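Local structure of probable endonuclease 4 (4HNO) at residues C71-L76 and E92-E97; I178-C183 and Y190-K195; I217-S222 and A247-F252. The protein probably cleaves phosphodiester bonds at apurinic or apyrimidinic sites in damaged DNA, using a cluster of three metal ions, as part of base excision repair. All coordinates share one frame; numbering follows the deposited sequence.

Contact 1: C71-L76 and E92-E97; sequences CHSGYL and ELLKKE. With ZN (zinc ion), chain B.
E97 reaches from its helix to the loop that follows strand 69-72 and grips it with both carboxylate oxygens. The E97 side chain is extended beyond CG, and its two oxygens face S73 OG and G74 N, one donor each. S73 OG donates to E97 OE2 at 2.6 Å, on the syn lone pair. The backbone amide G74 N donates to E97 OE1 at 2.8 Å, also on the syn side but 17° out of the carboxylate plane. Two donors from consecutive residues thus fix the rotation of the carboxylate, and H37 NE2, a further partner of OE1, adds to the hold on this buried group. The S73 hydroxyl is placed for its bond by its first torsion, OG lying anti to the backbone N (chi1 177°). Beside it L94 brings one methyl, CD1, to 3.7 Å from S73 OG, an apolar neighbour of the hydroxyl.

The other face of the loop belongs to the metal site. H72 CB points away from the helix, and H72 NE2 binds the zinc ion at 2.0 Å; H112 and E147 are its other protein ligands. H72 ND1 donates to S73 O, 2.8 Å away, nearly in the ring plane. E97 is thus linked to the zinc ligand through S73, consistent with an outer-shell role. Strand 69-72 and helix 84-104 are the first two elements of a beta-alpha-beta unit completed by strand 108-115, whose L109 packs on both L94 and E97, while V135 of helix 121-136 also touches L94.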
loop_
_atom_site.group_PDB
_atom_site.type_symbol
_atom_site.label_atom_id
_atom_site.label_comp_id
_atom_site.label_asym_id
_atom_site.label_seq_id
_atom_site.Cartn_x
_atom_site.Cartn_y
_atom_site.Cartn_z
ATOM N N CYS A 71 3.236 7.135 -0.488
ATOM C CA CYS A 71 1.930 7.752 -0.498
ATOM C C CYS A 71 0.879 6.720 -0.883
ATOM O O CYS A 71 1.142 5.831 -1.690
ATOM C CB CYS A 71 1.825 8.929 -1.462
ATOM S SG CYS A 71 2.457 10.501 -0.843
ATOM N N HIS A 72 -0.303 6.841 -0.305
ATOM C CA HIS A 72 -1.495 6.099 -0.731
ATOM C C HIS A 72 -2.408 7.072 -1.459
ATOM O O HIS A 72 -2.680 8.154 -0.981
ATOM C CB HIS A 72 -2.240 5.509 0.469
ATOM C CG HIS A 72 -3.197 4.401 0.129
ATOM N ND1 HIS A 72 -4.276 4.547 -0.710
ATOM C CD2 HIS A 72 -3.224 3.111 0.544
ATOM C CE1 HIS A 72 -4.918 3.384 -0.800
ATOM N NE2 HIS A 72 -4.304 2.491 -0.041
ATOM N N SER A 73 -2.869 6.670 -2.635
ATOM C CA SER A 73 -3.734 7.447 -3.488
ATOM C C SER A 73 -5.089 7.583 -2.837
ATOM O O SER A 73 -5.496 6.758 -2.016
ATOM C CB SER A 73 -3.810 6.725 -4.835
ATOM O OG SER A 73 -4.666 7.306 -5.768
ATOM N N GLY A 74 -5.802 8.632 -3.208
ATOM C CA GLY A 74 -7.090 8.925 -2.625
ATOM C C GLY A 74 -8.182 7.956 -3.001
ATOM O O GLY A 74 -8.205 7.368 -4.087
ATOM N N TYR A 75 -9.141 7.920 -2.075
ATOM C CA TYR A 75 -10.300 7.033 -2.076
ATOM C C TYR A 75 -11.245 7.145 -3.285
ATOM O O TYR A 75 -11.978 6.209 -3.594
ATOM C CB TYR A 75 -11.058 7.197 -0.733
ATOM C CG TYR A 75 -11.903 8.448 -0.481
ATOM C CD1 TYR A 75 -13.278 8.333 -0.313
ATOM C CD2 TYR A 75 -11.337 9.723 -0.326
ATOM C CE1 TYR A 75 -14.076 9.434 -0.045
ATOM C CE2 TYR A 75 -12.141 10.842 -0.058
ATOM C CZ TYR A 75 -13.505 10.685 0.078
ATOM O OH TYR A 75 -14.303 11.776 0.350
ATOM N N LEU A 76 -11.200 8.280 -3.966
ATOM C CA LEU A 76 -12.102 8.595 -5.101
ATOM C C LEU A 76 -11.642 8.032 -6.437
ATOM O O LEU A 76 -12.446 7.791 -7.325
ATOM C CB LEU A 76 -12.208 10.124 -5.294
ATOM C CG LEU A 76 -12.661 11.015 -4.154
ATOM C CD1 LEU A 76 -13.042 12.367 -4.730
ATOM C CD2 LEU A 76 -13.798 10.369 -3.416
ATOM N N GLU A 92 -6.810 12.536 -14.077
ATOM C CA GLU A 92 -6.221 13.835 -13.808
ATOM C C GLU A 92 -5.815 13.984 -12.352
ATOM O O GLU A 92 -4.782 14.577 -12.054
ATOM C CB GLU A 92 -7.141 14.967 -14.255
ATOM C CG GLU A 92 -7.336 15.007 -15.768
ATOM C CD GLU A 92 -6.037 15.117 -16.550
ATOM O OE1 GLU A 92 -5.181 15.945 -16.169
ATOM O OE2 GLU A 92 -5.852 14.332 -17.519
ATOM N N LEU A 93 -6.612 13.455 -11.431
ATOM C CA LEU A 93 -6.239 13.551 -10.032
ATOM C C LEU A 93 -5.031 12.662 -9.735
ATOM O O LEU A 93 -4.169 13.038 -8.953
ATOM C CB LEU A 93 -7.417 13.229 -9.108
ATOM C CG LEU A 93 -7.129 13.401 -7.615
ATOM C CD1 LEU A 93 -6.651 14.787 -7.270
ATOM C CD2 LEU A 93 -8.367 13.028 -6.820
ATOM N N LEU A 94 -4.950 11.497 -10.377
ATOM C CA LEU A 94 -3.781 10.645 -10.166
ATOM C C LEU A 94 -2.511 11.317 -10.689
ATOM O O LEU A 94 -1.467 11.218 -10.046
ATOM C CB LEU A 94 -4.022 9.283 -10.802
ATOM C CG LEU A 94 -3.013 8.204 -10.438
ATOM C CD1 LEU A 94 -2.915 7.967 -8.969
ATOM C CD2 LEU A 94 -3.387 6.900 -11.139
ATOM N N LYS A 95 -2.591 12.019 -11.820
ATOM C CA LYS A 95 -1.441 12.789 -12.282
ATOM C C LYS A 95 -1.023 13.810 -11.226
ATOM O O LYS A 95 0.164 13.981 -10.953
ATOM C CB LYS A 95 -1.728 13.527 -13.589
ATOM C CG LYS A 95 -1.849 12.705 -14.848
ATOM C CD LYS A 95 -2.316 13.544 -16.047
ATOM C CE LYS A 95 -2.561 12.717 -17.268
ATOM N NZ LYS A 95 -3.187 13.537 -18.331
ATOM N N LYS A 96 -1.999 14.519 -10.658
ATOM C CA LYS A 96 -1.698 15.470 -9.596
ATOM C C LYS A 96 -1.061 14.779 -8.383
ATOM O O LYS A 96 -0.105 15.285 -7.821
ATOM C CB LYS A 96 -2.967 16.237 -9.212
ATOM C CG LYS A 96 -2.872 17.039 -7.929
ATOM C CD LYS A 96 -1.747 18.055 -7.812
ATOM C CE LYS A 96 -1.775 19.161 -8.837
ATOM N NZ LYS A 96 -3.032 19.945 -8.750
ATOM N N GLU A 97 -1.575 13.606 -8.001
ATOM C CA GLU A 97 -0.955 12.901 -6.882
ATOM C C GLU A 97 0.487 12.519 -7.188
ATOM O O GLU A 97 1.336 12.605 -6.301
ATOM C CB GLU A 97 -1.778 11.667 -6.526
ATOM C CG GLU A 97 -3.122 11.993 -5.929
ATOM C CD GLU A 97 -3.889 10.711 -5.518
ATOM O OE1 GLU A 97 -4.809 10.811 -4.698
ATOM O OE2 GLU A 97 -3.537 9.631 -6.058
HETATM ZN ZN ZN B . -4.934 0.550 0.175
HETATM O O HOH W 1 -5.040 -0.105 1.976
#

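Contact 2: I178-C183 and Y190-K195; sequences ITYDTC and YDITKK. With MN (manganese (II) ion), chain E; EDO (1,2-ethanediol), chain J.
The backbones stay well apart, T182 CA and I192 CA being the nearest pair at 7.8 Å, as strand 176-181 runs into helix 182-187 and segment 190-195 leads from that helix toward helix 195-208. Side chains and one water fill the interval. Y180 extends its ring toward the loop, CG being anti to the backbone N (chi1 -178°), and its OH arrives 3.1 Å from Y190 CB, which lies at the edge of the Y180 ring, near its plane. The two tyrosine side chains meet at a slant, without stacking. Water 2 links the same region: it accepts from Y180 OH at 2.7 Å and donates to T182 O and to Y190 O, so the buried hydroxyl and two carbonyls are satisfied together. Y190 sends its own hydroxyl elsewhere, to E204 and the amide of L160.

Next to this water-linked group, I192 CD1 packs on T182 CG2 at 3.8 Å, the two side chains meeting at about a right angle. T182 OG1 is hydrogen-bonded to N220 O and H218 O. Within the loop, D191 OD1 accepts from T193 OG1 at 2.6 Å and, from above the carboxylate plane, from T193 N, which makes an Asx turn inside the type I turn D191-K194.

D181 points elsewhere: OD1 binds the manganese ion at 2.0 Å, while OD2 caps helix 182-187, accepting from H184 N and weakly from C183 N. A metal ligand at the C-terminal end of a barrel strand is the usual placement of active-site residues in TIM barrels, the fold of this AP endonuclease 2 family enzyme.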
loop_
_atom_site.group_PDB
_atom_site.type_symbol
_atom_site.label_atom_id
_atom_site.label_comp_id
_atom_site.label_asym_id
_atom_site.label_seq_id
_atom_site.Cartn_x
_atom_site.Cartn_y
_atom_site.Cartn_z
ATOM N N ILE A 178 4.314 -3.485 -6.708
ATOM C CA ILE A 178 3.256 -4.153 -5.981
ATOM C C ILE A 178 3.344 -3.871 -4.486
ATOM O O ILE A 178 4.427 -3.839 -3.891
ATOM C CB ILE A 178 3.358 -5.686 -6.252
ATOM C CG1 ILE A 178 3.291 -6.013 -7.749
ATOM C CG2 ILE A 178 2.347 -6.491 -5.447
ATOM C CD1 ILE A 178 1.984 -5.681 -8.393
ATOM N N THR A 179 2.164 -3.742 -3.881
ATOM C CA THR A 179 1.971 -3.749 -2.433
ATOM C C THR A 179 1.095 -4.942 -2.078
ATOM O O THR A 179 0.057 -5.148 -2.703
ATOM C CB THR A 179 1.271 -2.481 -1.981
ATOM O OG1 THR A 179 2.152 -1.388 -2.243
ATOM C CG2 THR A 179 0.888 -2.511 -0.503
ATOM N N TYR A 180 1.511 -5.685 -1.056
ATOM C CA TYR A 180 0.701 -6.796 -0.570
ATOM C C TYR A 180 0.070 -6.416 0.764
ATOM O O TYR A 180 0.782 -6.133 1.736
ATOM C CB TYR A 180 1.552 -8.072 -0.387
ATOM C CG TYR A 180 0.674 -9.208 0.055
ATOM C CD1 TYR A 180 -0.198 -9.810 -0.839
ATOM C CD2 TYR A 180 0.658 -9.650 1.375
ATOM C CE1 TYR A 180 -1.059 -10.808 -0.451
ATOM C CE2 TYR A 180 -0.191 -10.681 1.771
ATOM C CZ TYR A 180 -1.058 -11.237 0.848
ATOM O OH TYR A 180 -1.931 -12.235 1.201
ATOM N N ASP A 181 -1.263 -6.395 0.809
ATOM C CA ASP A 181 -2.016 -6.118 2.022
ATOM C C ASP A 181 -2.478 -7.458 2.615
ATOM O O ASP A 181 -3.190 -8.233 1.967
ATOM C CB ASP A 181 -3.199 -5.201 1.700
ATOM C CG ASP A 181 -3.992 -4.782 2.919
ATOM O OD1 ASP A 181 -4.216 -3.555 3.107
ATOM O OD2 ASP A 181 -4.392 -5.670 3.709
ATOM N N THR A 182 -2.018 -7.737 3.826
ATOM C CA THR A 182 -2.287 -9.030 4.440
ATOM C C THR A 182 -3.765 -9.258 4.743
ATOM O O THR A 182 -4.206 -10.407 4.722
ATOM C CB THR A 182 -1.448 -9.217 5.714
ATOM O OG1 THR A 182 -1.724 -8.205 6.666
ATOM C CG2 THR A 182 0.030 -9.197 5.418
ATOM N N CYS A 183 -4.508 -8.215 5.083
ATOM C CA CYS A 183 -5.940 -8.381 5.355
ATOM C C CYS A 183 -6.689 -8.628 4.059
ATOM O O CYS A 183 -7.490 -9.562 3.946
ATOM C CB CYS A 183 -6.499 -7.182 6.108
ATOM S SG CYS A 183 -8.259 -7.329 6.492
ATOM N N TYR A 190 -5.505 -15.942 0.679
ATOM C CA TYR A 190 -4.068 -16.045 0.849
ATOM C C TYR A 190 -3.778 -16.291 2.318
ATOM O O TYR A 190 -3.804 -15.366 3.145
ATOM C CB TYR A 190 -3.348 -14.801 0.341
ATOM C CG TYR A 190 -3.393 -14.642 -1.160
ATOM C CD1 TYR A 190 -4.295 -13.783 -1.773
ATOM C CD2 TYR A 190 -2.520 -15.337 -1.968
ATOM C CE1 TYR A 190 -4.305 -13.625 -3.155
ATOM C CE2 TYR A 190 -2.520 -15.188 -3.334
ATOM C CZ TYR A 190 -3.412 -14.326 -3.928
ATOM O OH TYR A 190 -3.436 -14.171 -5.296
ATOM N N ASP A 191 -3.551 -17.561 2.641
ATOM C CA ASP A 191 -3.463 -17.999 4.028
ATOM C C ASP A 191 -2.034 -17.929 4.525
ATOM O O ASP A 191 -1.284 -18.899 4.484
ATOM C CB ASP A 191 -4.003 -19.411 4.166
ATOM C CG ASP A 191 -4.069 -19.874 5.595
ATOM O OD1 ASP A 191 -3.748 -19.053 6.481
ATOM O OD2 ASP A 191 -4.439 -21.046 5.820
ATOM N N ILE A 192 -1.660 -16.763 5.031
ATOM C CA ILE A 192 -0.319 -16.538 5.552
ATOM C C ILE A 192 -0.126 -17.096 6.966
ATOM O O ILE A 192 0.933 -16.906 7.561
ATOM C CB ILE A 192 0.075 -15.033 5.523
ATOM C CG1 ILE A 192 -0.869 -14.172 6.384
ATOM C CG2 ILE A 192 0.167 -14.539 4.091
ATOM C CD1 ILE A 192 -0.341 -12.775 6.615
ATOM N N THR A 193 -1.139 -17.778 7.498
ATOM C CA THR A 193 -1.039 -18.346 8.841
ATOM C C THR A 193 -0.362 -19.702 8.844
ATOM O O THR A 193 -0.070 -20.239 9.917
ATOM C CB THR A 193 -2.412 -18.494 9.556
ATOM O OG1 THR A 193 -3.173 -19.582 9.003
ATOM C CG2 THR A 193 -3.188 -17.201 9.514
ATOM N N LYS A 194 -0.113 -20.255 7.665
ATOM C CA LYS A 194 0.571 -21.527 7.527
ATOM C C LYS A 194 1.815 -21.307 6.660
ATOM O O LYS A 194 1.780 -20.576 5.677
ATOM C CB LYS A 194 -0.353 -22.587 6.895
ATOM C CG LYS A 194 -1.575 -22.927 7.756
ATOM C CD LYS A 194 -2.355 -24.134 7.234
ATOM C CE LYS A 194 -1.858 -25.454 7.838
ATOM N NZ LYS A 194 -2.558 -26.657 7.275
ATOM N N LYS A 195 2.919 -21.954 7.012
ATOM C CA LYS A 195 4.148 -21.720 6.271
ATOM C C LYS A 195 3.980 -22.083 4.789
ATOM O O LYS A 195 4.541 -21.401 3.925
ATOM C CB LYS A 195 5.346 -22.447 6.900
ATOM C CG LYS A 195 5.245 -23.953 6.918
ATOM C CD LYS A 195 6.513 -24.575 7.496
ATOM C CE LYS A 195 6.357 -26.073 7.680
ATOM N NZ LYS A 195 6.083 -26.765 6.394
HETATM MN MN MN E . -3.932 -1.653 2.400
HETATM C C1 EDO J . -6.630 -20.063 8.495
HETATM O O1 EDO J . -5.990 -19.784 9.749
HETATM C C2 EDO J . -6.657 -21.568 8.242
HETATM O O2 EDO J . -5.319 -22.087 8.113
HETATM O O HOH W 2 -2.686 -12.709 3.742
HETATM O O HOH W 1 -5.040 -0.105 1.976
#

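Contact 3: I217-S222 and A247-F252; sequences IHLNDS and AVFFSF. With MN (manganese (II) ion), chain E.
L219 and I217 of a TIM-barrel strand pack outward against F249 and F250 of helix 242-250, in the hydrophobic layer between barrel wall and outer helices. The tight part centres on one methyl: L219 CD1 lies 3.9 Å from F249 CE2 and equally far from F250 CE1, at the edge of each ring and near its plane. With L219 CG anti to the backbone N (chi1 -162°), CD1 is carried to the rings although CB does not point at the helix. Its partner methyl, L219 CD2, also reaches the rim of F250, whose side chain meets that of L219 at about a right angle. I217 and F249 come from opposite directions, with I217 CD1 4.1 Å from F249 CZ. V278 and I281 of helix 268-284 touch F250, V278 also L219, while T182 and I192 lie against F249.

Away from this apolar patch the segments diverge. S251, just along the chain, is exposed, and its hydroxyl folds back: S251 OG donates to V248 O at 2.7 Å, a carbonyl that also receives S251 N. Between I217 and L219, which face the helix layer, H218 turns inward to the active site, where its ND1 binds the manganese ion at 2.2 Å.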
loop_
_atom_site.group_PDB
_atom_site.type_symbol
_atom_site.label_atom_id
_atom_site.label_comp_id
_atom_site.label_asym_id
_atom_site.label_seq_id
_atom_site.Cartn_x
_atom_site.Cartn_y
_atom_site.Cartn_z
ATOM N N ILE A 217 4.472 -3.984 2.246
ATOM C CA ILE A 217 3.429 -4.831 2.817
ATOM C C ILE A 217 2.577 -3.946 3.704
ATOM O O ILE A 217 3.094 -3.202 4.539
ATOM C CB ILE A 217 4.049 -5.990 3.606
ATOM C CG1 ILE A 217 4.712 -6.964 2.632
ATOM C CG2 ILE A 217 2.993 -6.698 4.471
ATOM C CD1 ILE A 217 5.668 -7.930 3.287
ATOM N N HIS A 218 1.256 -4.019 3.505
ATOM C CA HIS A 218 0.326 -3.433 4.446
ATOM C C HIS A 218 0.018 -4.514 5.474
ATOM O O HIS A 218 -0.563 -5.558 5.148
ATOM C CB HIS A 218 -0.950 -2.953 3.782
ATOM C CG HIS A 218 -0.773 -1.735 2.950
ATOM N ND1 HIS A 218 -1.748 -1.312 2.074
ATOM C CD2 HIS A 218 0.233 -0.829 2.913
ATOM C CE1 HIS A 218 -1.326 -0.185 1.534
ATOM N NE2 HIS A 218 -0.130 0.130 2.021
ATOM N N LEU A 219 0.470 -4.272 6.692
ATOM C CA LEU A 219 0.436 -5.248 7.765
ATOM C C LEU A 219 -0.816 -4.992 8.589
ATOM O O LEU A 219 -0.864 -4.125 9.455
ATOM C CB LEU A 219 1.706 -5.131 8.612
ATOM C CG LEU A 219 1.945 -6.374 9.457
ATOM C CD1 LEU A 219 2.494 -7.520 8.595
ATOM C CD2 LEU A 219 2.868 -6.070 10.627
ATOM N N ASN A 220 -1.845 -5.774 8.276
ATOM C CA ASN A 220 -3.169 -5.640 8.868
ATOM C C ASN A 220 -3.673 -7.016 9.302
ATOM O O ASN A 220 -3.665 -7.953 8.506
ATOM C CB ASN A 220 -4.157 -5.113 7.819
ATOM C CG ASN A 220 -3.822 -3.702 7.366
ATOM O OD1 ASN A 220 -3.542 -2.837 8.199
ATOM N ND2 ASN A 220 -3.871 -3.483 6.059
ATOM N N ASP A 221 -4.109 -7.146 10.551
ATOM C CA ASP A 221 -4.865 -8.342 10.898
ATOM C C ASP A 221 -6.266 -8.168 10.275
ATOM O O ASP A 221 -6.577 -7.137 9.659
ATOM C CB ASP A 221 -4.863 -8.534 12.429
ATOM C CG ASP A 221 -4.953 -9.995 12.870
ATOM O OD1 ASP A 221 -5.632 -10.780 12.186
ATOM O OD2 ASP A 221 -4.357 -10.323 13.939
ATOM N N SER A 222 -7.100 -9.183 10.441
ATOM C CA SER A 222 -8.450 -9.177 9.906
ATOM C C SER A 222 -9.486 -9.431 10.988
ATOM O O SER A 222 -9.318 -10.311 11.829
ATOM C CB SER A 222 -8.621 -10.228 8.814
ATOM O OG SER A 222 -9.949 -10.136 8.322
ATOM N N ALA A 247 3.475 -14.697 13.301
ATOM C CA ALA A 247 4.782 -15.287 13.562
ATOM C C ALA A 247 5.257 -16.108 12.369
ATOM O O ALA A 247 6.421 -16.076 12.032
ATOM C CB ALA A 247 4.725 -16.137 14.817
ATOM N N VAL A 248 4.361 -16.863 11.739
ATOM C CA VAL A 248 4.717 -17.609 10.541
ATOM C C VAL A 248 5.151 -16.656 9.418
ATOM O O VAL A 248 6.209 -16.807 8.819
ATOM C CB VAL A 248 3.539 -18.492 10.086
ATOM C CG1 VAL A 248 3.817 -19.110 8.732
ATOM C CG2 VAL A 248 3.258 -19.576 11.130
ATOM N N PHE A 249 4.343 -15.644 9.158
ATOM C CA PHE A 249 4.636 -14.683 8.087
ATOM C C PHE A 249 5.978 -13.988 8.316
ATOM O O PHE A 249 6.776 -13.876 7.394
ATOM C CB PHE A 249 3.495 -13.679 8.083
ATOM C CG PHE A 249 3.512 -12.686 6.948
ATOM C CD1 PHE A 249 3.374 -13.092 5.631
ATOM C CD2 PHE A 249 3.525 -11.327 7.219
ATOM C CE1 PHE A 249 3.293 -12.168 4.602
ATOM C CE2 PHE A 249 3.439 -10.408 6.188
ATOM C CZ PHE A 249 3.316 -10.837 4.887
ATOM N N PHE A 250 6.228 -13.556 9.545
ATOM C CA PHE A 250 7.430 -12.809 9.872
ATOM C C PHE A 250 8.688 -13.651 9.756
ATOM O O PHE A 250 9.791 -13.110 9.677
ATOM C CB PHE A 250 7.386 -12.301 11.313
ATOM C CG PHE A 250 6.309 -11.283 11.613
ATOM C CD1 PHE A 250 5.684 -10.543 10.629
ATOM C CD2 PHE A 250 5.953 -11.069 12.935
ATOM C CE1 PHE A 250 4.726 -9.606 10.978
ATOM C CE2 PHE A 250 4.999 -10.147 13.275
ATOM C CZ PHE A 250 4.383 -9.412 12.301
ATOM N N SER A 251 8.540 -14.969 9.796
ATOM C CA SER A 251 9.699 -15.855 9.823
ATOM C C SER A 251 10.431 -15.926 8.490
ATOM O O SER A 251 11.567 -16.382 8.443
ATOM C CB SER A 251 9.293 -17.258 10.283
ATOM O OG SER A 251 8.590 -17.965 9.281
ATOM N N PHE A 252 9.804 -15.458 7.419
ATOM C CA PHE A 252 10.417 -15.495 6.100
ATOM C C PHE A 252 11.277 -14.276 5.869
ATOM O O PHE A 252 10.814 -13.142 5.970
ATOM C CB PHE A 252 9.333 -15.598 5.029
ATOM C CG PHE A 252 8.712 -16.955 4.955
ATOM C CD1 PHE A 252 7.750 -17.336 5.878
ATOM C CD2 PHE A 252 9.112 -17.859 3.998
ATOM C CE1 PHE A 252 7.193 -18.598 5.830
ATOM C CE2 PHE A 252 8.548 -19.113 3.942
ATOM C CZ PHE A 252 7.590 -19.482 4.861
HETATM MN MN MN E . -3.932 -1.653 2.400
HETATM O O HOH W 1 -5.040 -0.105 1.976
#

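From the N terminus, contact 1 comes first and closes the connection from strand 69-72 into helix 84-104. Contact 2 closes the short excursion through helix 182-187 that follows strand 176-181, and contact 3 the longer one from strand 214-222 to helix 242-250. The three follow in series, none nested in or crossing another. Contact 1 lies across the barrel from the other two, their centres about 25 and 27 Å away, whereas contacts 2 and 3 are neighbours, centres about 7 Å apart, on adjacent parallel strands. The first segment of each supplies a metal ligand: water 1 bridges the zinc and manganese ions, and H72 CD2 packs 3.9 Å from H218 CE1.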